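Local coordinates for protein terminal oxygenase component of carbazole (PDB 7BUG) that catalyses the dioxygenation of carbazole at its angular C-9a and adjacent C-1 positions, as the iron-dependent terminal oxygenase of carbazole 1,9a-dioxygenase, at residues F179-H183 with F356-E360; L200-P206 with G235-G241. One frame throughout, in Å; residues are numbered along the deposited sequence.

Contact 1 (F179-H183 with F356-E360); sequences FDPSH and FESDE. With FE2 (Fe (II) ion), chain E.
Ser182 and Ser358 turn their hydroxyls to each other, with OG of Ser182 2.7 Å from OG of Ser358. The Ser358 oxygen stands between its backbone N and carbonyl carbon (chi1 58°), a setting that brings it to Ser182 and also to a water, to which it donates. The Phe356 ring comes obliquely to the Ser182 hydroxyl, its CZ lying 3.8 Å from Ser182 OG. Alongside, the Pro181 ring packs on the other backbone, with CD 3.4 Å from Ser358 O. The carboxylates of Asp180 and Asp359 face each other without touching: the same water donates to OD1 of both, and a second water bridges Asp180 OD2 to Asp359 OD1. Both also reach the second subunit, where Asp180 OD2 bonds His93 and Asp359 OD2 bonds His71, the histidines of its Rieske cluster. Asp359 OD2 also accepts from Phe356 N at 2.9 Å, on its anti side but tilted 26° from the carboxylate plane. His183 lies beyond the interface; its ND1 donates 2.8 Å to Asp180 O, almost straight (177°), which fixes the ring's rotation while NE2 binds iron at 2.0 Å. His187 and Asp333 complete the facial triad of two histidines and one carboxylate. Asp180 thus bonds the Rieske histidine through its side chain and the iron-bound histidine through its carbonyl, consistent with the inter-subunit electron path of Rieske oxygenases.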
loop_
_atom_site.group_PDB
_atom_site.type_symbol
_atom_site.label_atom_id
_atom_site.label_comp_id
_atom_site.label_asym_id
_atom_site.label_seq_id
_atom_site.Cartn_x
_atom_site.Cartn_y
_atom_site.Cartn_z
ATOM N N PHE A 179 -25.384 6.424 16.601
ATOM C CA PHE A 179 -26.200 6.076 17.779
ATOM C C PHE A 179 -25.603 6.658 19.069
ATOM O O PHE A 179 -26.183 6.525 20.122
ATOM C CB PHE A 179 -26.319 4.565 17.902
ATOM C CG PHE A 179 -27.393 4.136 18.857
ATOM C CD1 PHE A 179 -28.693 4.614 18.742
ATOM C CD2 PHE A 179 -27.112 3.195 19.829
ATOM C CE1 PHE A 179 -29.677 4.194 19.634
ATOM C CE2 PHE A 179 -28.098 2.777 20.703
ATOM C CZ PHE A 179 -29.382 3.261 20.595
ATOM N N ASP A 180 -24.509 7.384 18.963
ATOM C CA ASP A 180 -23.767 7.847 20.160
ATOM C C ASP A 180 -24.457 9.076 20.768
ATOM O O ASP A 180 -24.584 10.104 20.090
ATOM C CB ASP A 180 -22.383 8.178 19.628
ATOM C CG ASP A 180 -21.409 8.660 20.654
ATOM O OD1 ASP A 180 -21.869 9.228 21.694
ATOM O OD2 ASP A 180 -20.207 8.511 20.356
ATOM N N PRO A 181 -25.020 9.012 21.990
ATOM C CA PRO A 181 -25.782 10.153 22.476
ATOM C C PRO A 181 -24.941 11.429 22.683
ATOM O O PRO A 181 -25.437 12.544 22.527
ATOM C CB PRO A 181 -26.394 9.661 23.812
ATOM C CG PRO A 181 -26.222 8.141 23.794
ATOM C CD PRO A 181 -25.018 7.862 22.909
ATOM N N SER A 182 -23.670 11.286 23.048
ATOM C CA SER A 182 -22.823 12.475 23.384
ATOM C C SER A 182 -22.095 13.076 22.173
ATOM O O SER A 182 -21.562 14.210 22.280
ATOM C CB SER A 182 -21.880 12.132 24.453
ATOM O OG SER A 182 -22.609 11.930 25.646
ATOM N N HIS A 183 -22.104 12.425 21.003
ATOM C CA HIS A 183 -21.368 12.890 19.819
ATOM C C HIS A 183 -21.978 14.189 19.322
ATOM O O HIS A 183 -21.346 14.844 18.509
ATOM C CB HIS A 183 -21.315 11.816 18.695
ATOM C CG HIS A 183 -22.370 11.956 17.666
ATOM N ND1 HIS A 183 -23.632 11.466 17.856
ATOM C CD2 HIS A 183 -22.388 12.599 16.484
ATOM C CE1 HIS A 183 -24.371 11.764 16.818
ATOM N NE2 HIS A 183 -23.641 12.459 15.929
ATOM N N PHE A 356 -17.490 5.880 28.594
ATOM C CA PHE A 356 -18.148 6.577 29.729
ATOM C C PHE A 356 -19.664 6.435 29.608
ATOM O O PHE A 356 -20.141 5.590 28.828
ATOM C CB PHE A 356 -17.661 8.020 29.835
ATOM C CG PHE A 356 -18.211 9.042 28.890
ATOM C CD1 PHE A 356 -18.472 8.779 27.545
ATOM C CD2 PHE A 356 -18.448 10.339 29.318
ATOM C CE1 PHE A 356 -18.953 9.770 26.697
ATOM C CE2 PHE A 356 -18.909 11.323 28.465
ATOM C CZ PHE A 356 -19.184 11.049 27.153
ATOM N N GLU A 357 -20.393 7.143 30.475
ATOM C CA GLU A 357 -21.768 6.683 30.801
ATOM C C GLU A 357 -22.661 6.653 29.563
ATOM O O GLU A 357 -23.450 5.667 29.438
ATOM C CB GLU A 357 -22.351 7.546 31.930
ATOM C CG GLU A 357 -21.666 7.228 33.238
ATOM C CD GLU A 357 -20.422 8.061 33.555
ATOM O OE1 GLU A 357 -19.899 8.806 32.656
ATOM O OE2 GLU A 357 -19.998 7.992 34.725
ATOM N N SER A 358 -22.646 7.672 28.705
ATOM C CA SER A 358 -23.559 7.714 27.535
ATOM C C SER A 358 -23.226 6.576 26.554
ATOM O O SER A 358 -24.109 6.250 25.732
ATOM C CB SER A 358 -23.534 9.014 26.871
ATOM O OG SER A 358 -22.223 9.346 26.454
ATOM N N ASP A 359 -22.068 5.926 26.666
ATOM C CA ASP A 359 -21.733 4.820 25.751
ATOM C C ASP A 359 -22.579 3.584 26.103
ATOM O O ASP A 359 -22.422 2.541 25.420
ATOM C CB ASP A 359 -20.238 4.524 25.805
ATOM C CG ASP A 359 -19.418 5.662 25.228
ATOM O OD1 ASP A 359 -19.869 6.245 24.217
ATOM O OD2 ASP A 359 -18.299 5.911 25.790
ATOM N N GLU A 360 -23.401 3.639 27.170
ATOM C CA GLU A 360 -24.350 2.530 27.471
ATOM C C GLU A 360 -25.166 2.245 26.211
ATOM O O GLU A 360 -25.421 1.063 25.924
ATOM C CB GLU A 360 -25.224 2.890 28.677
ATOM C CG GLU A 360 -26.241 1.844 29.039
ATOM C CD GLU A 360 -25.662 0.482 29.401
ATOM O OE1 GLU A 360 -24.488 0.420 29.818
ATOM O OE2 GLU A 360 -26.407 -0.533 29.267
HETATM FE FE FE2 E . -24.093 13.029 14.079
HETATM O O HOH W 1 -18.493 6.864 22.016
HETATM O O HOH W 2 -21.347 8.297 24.209
HETATM O O HOH W 3 -25.898 12.859 14.066
HETATM O O HOH W 4 -24.528 10.910 13.692
#

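Contact 2 (L200-P206 with G235-G241); sequences LPLGFAP and GVPVFEG
Ala205 and Val236 exchange a pair of backbone hydrogen bonds: Ala205 N donates to Val236 O at 2.8 Å, and Val236 N returns one to Ala205 O at 2.7 Å. Further along, Val238 uses both its polar backbone atoms on the partner segment, its N reaching Gly203 O at 2.8 Å and its O taking the N-H of Leu202, also at 2.8 Å. Between these sites Phe204 faces Pro237 in a non-hydrogen-bonded antiparallel pair, where the proline's lack of an N-H costs this pairing no bond; a CA-H...O contact from Phe204 CA to Val236 O adds to the pairing there. Gly203 N is the exception, buried by the contact with no partner in the model. Within this chain, strand 203-205 is an outer strand of a small three-stranded antiparallel sheet, with 236-243 in the middle and 246-250 beyond. On that farther side Gly241 pairs with Val248 and Arg249, and Phe239 with Gly251, while the backbone of Leu200 is met by Ala252. Pro201 lies over one face of the Phe239 ring, with CB 4.1 Å from the ring centroid and 13° off its normal, a CH-pi contact. Phe239 reaches it with CG beside its backbone N (chi1 -70°), and its ring also meets that of Tyr253. The Phe204 ring leans on Pro237, CE2 lying 4.0 Å from Pro237 CB. Ala205, Val236 and Val238 point to the other sheet face, where Ala205 packs on Thr112 and Val238 on Leu108 of the second subunit.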
loop_
_atom_site.group_PDB
_atom_site.type_symbol
_atom_site.label_atom_id
_atom_site.label_comp_id
_atom_site.label_asym_id
_atom_site.label_seq_id
_atom_site.Cartn_x
_atom_site.Cartn_y
_atom_site.Cartn_z
ATOM N N LEU A 200 -30.545 22.035 20.560
ATOM C CA LEU A 200 -29.525 20.957 20.527
ATOM C C LEU A 200 -28.630 21.171 21.727
ATOM O O LEU A 200 -27.866 22.134 21.747
ATOM C CB LEU A 200 -28.727 21.023 19.223
ATOM C CG LEU A 200 -27.826 19.810 18.975
ATOM C CD1 LEU A 200 -28.672 18.617 18.521
ATOM C CD2 LEU A 200 -26.726 20.117 17.959
ATOM N N PRO A 201 -28.703 20.299 22.747
ATOM C CA PRO A 201 -27.763 20.372 23.860
ATOM C C PRO A 201 -26.374 19.879 23.427
ATOM O O PRO A 201 -26.270 19.311 22.350
ATOM C CB PRO A 201 -28.282 19.393 24.910
ATOM C CG PRO A 201 -29.307 18.518 24.192
ATOM C CD PRO A 201 -29.670 19.201 22.889
ATOM N N LEU A 202 -25.357 20.196 24.225
ATOM C CA LEU A 202 -23.975 19.688 24.055
ATOM C C LEU A 202 -23.958 18.195 24.349
ATOM O O LEU A 202 -23.090 17.496 23.769
ATOM C CB LEU A 202 -23.030 20.416 25.013
ATOM C CG LEU A 202 -22.962 21.925 24.810
ATOM C CD1 LEU A 202 -21.967 22.519 25.777
ATOM C CD2 LEU A 202 -22.637 22.296 23.368
ATOM N N GLY A 203 -24.825 17.752 25.257
ATOM C CA GLY A 203 -24.915 16.370 25.748
ATOM C C GLY A 203 -25.972 16.242 26.829
ATOM O O GLY A 203 -26.834 17.127 26.884
ATOM N N PHE A 204 -25.844 15.224 27.681
ATOM C CA PHE A 204 -26.828 14.831 28.717
ATOM C C PHE A 204 -26.087 14.330 29.940
ATOM O O PHE A 204 -25.205 13.484 29.801
ATOM C CB PHE A 204 -27.736 13.691 28.248
ATOM C CG PHE A 204 -28.587 14.056 27.070
ATOM C CD1 PHE A 204 -28.118 13.858 25.784
ATOM C CD2 PHE A 204 -29.830 14.629 27.252
ATOM C CE1 PHE A 204 -28.889 14.232 24.695
ATOM C CE2 PHE A 204 -30.599 15.008 26.161
ATOM C CZ PHE A 204 -30.119 14.816 24.887
ATOM N N ALA A 205 -26.472 14.807 31.125
ATOM C CA ALA A 205 -26.109 14.123 32.388
ATOM C C ALA A 205 -27.139 13.014 32.570
ATOM O O ALA A 205 -28.330 13.316 32.666
ATOM C CB ALA A 205 -26.097 15.097 33.550
ATOM N N PRO A 206 -26.732 11.727 32.538
ATOM C CA PRO A 206 -27.671 10.607 32.612
ATOM C C PRO A 206 -28.397 10.516 33.959
ATOM O O PRO A 206 -27.743 10.723 34.964
ATOM C CB PRO A 206 -26.800 9.341 32.492
ATOM C CG PRO A 206 -25.438 9.832 32.031
ATOM C CD PRO A 206 -25.340 11.264 32.486
ATOM N N GLY A 235 -32.524 11.785 31.682
ATOM C CA GLY A 235 -31.269 12.569 31.697
ATOM C C GLY A 235 -31.496 14.079 31.649
ATOM O O GLY A 235 -32.524 14.540 31.120
ATOM N N VAL A 236 -30.535 14.858 32.141
ATOM C CA VAL A 236 -30.631 16.342 32.108
ATOM C C VAL A 236 -29.826 16.820 30.918
ATOM O O VAL A 236 -28.627 16.554 30.869
ATOM C CB VAL A 236 -30.100 16.995 33.396
ATOM C CG1 VAL A 236 -30.395 18.492 33.398
ATOM C CG2 VAL A 236 -30.642 16.311 34.641
ATOM N N PRO A 237 -30.431 17.557 29.964
ATOM C CA PRO A 237 -29.670 18.068 28.832
ATOM C C PRO A 237 -28.674 19.123 29.335
ATOM O O PRO A 237 -29.026 19.868 30.265
ATOM C CB PRO A 237 -30.750 18.631 27.907
ATOM C CG PRO A 237 -31.852 19.044 28.851
ATOM C CD PRO A 237 -31.831 17.996 29.943
ATOM N N VAL A 238 -27.460 19.114 28.769
ATOM C CA VAL A 238 -26.353 20.072 29.083
ATOM C C VAL A 238 -26.380 21.171 28.010
ATOM O O VAL A 238 -26.052 20.871 26.842
ATOM C CB VAL A 238 -24.979 19.378 29.150
ATOM C CG1 VAL A 238 -23.868 20.387 29.420
ATOM C CG2 VAL A 238 -24.926 18.234 30.160
ATOM N N PHE A 239 -26.800 22.399 28.354
ATOM C CA PHE A 239 -26.695 23.561 27.436
ATOM C C PHE A 239 -25.532 24.489 27.837
ATOM O O PHE A 239 -25.189 25.319 27.012
ATOM C CB PHE A 239 -28.017 24.330 27.365
ATOM C CG PHE A 239 -29.110 23.589 26.654
ATOM C CD1 PHE A 239 -29.895 22.675 27.324
ATOM C CD2 PHE A 239 -29.358 23.825 25.316
ATOM C CE1 PHE A 239 -30.913 22.003 26.669
ATOM C CE2 PHE A 239 -30.356 23.132 24.656
ATOM C CZ PHE A 239 -31.141 22.234 25.339
ATOM N N GLU A 240 -24.978 24.386 29.044
ATOM C CA GLU A 240 -23.838 25.249 29.452
ATOM C C GLU A 240 -22.620 24.368 29.728
ATOM O O GLU A 240 -22.539 23.741 30.825
ATOM C CB GLU A 240 -24.235 26.140 30.627
ATOM C CG GLU A 240 -25.086 27.324 30.205
ATOM C CD GLU A 240 -25.443 28.238 31.369
ATOM O OE1 GLU A 240 -24.756 29.266 31.553
ATOM O OE2 GLU A 240 -26.384 27.901 32.109
ATOM N N GLY A 241 -21.688 24.358 28.771
ATOM C CA GLY A 241 -20.406 23.652 28.925
ATOM C C GLY A 241 -19.442 24.446 29.795
ATOM O O GLY A 241 -19.218 25.622 29.458
#

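The residues that touch in contact 1 are all buried and join two loops, whereas contact 2 is only partly buried, with Val236 and Pro237 exposed at the margin of the catalytic domain. Their chemistry follows: contact 1 works through side-chain hydroxyls, carboxylates and bridging waters, while contact 2 rests on strand pairing and apolar rings. They adjoin directly, as Glu357 CB lies 3.8 Å from Pro206 CG. Both also border the second subunit, contact 1 by hydrogen bonds to the Rieske histidines and contact 2 by packing. The iron site lies near each: 179-183 also carries the iron ligand His183, and Leu200 of 200-206 touches His187.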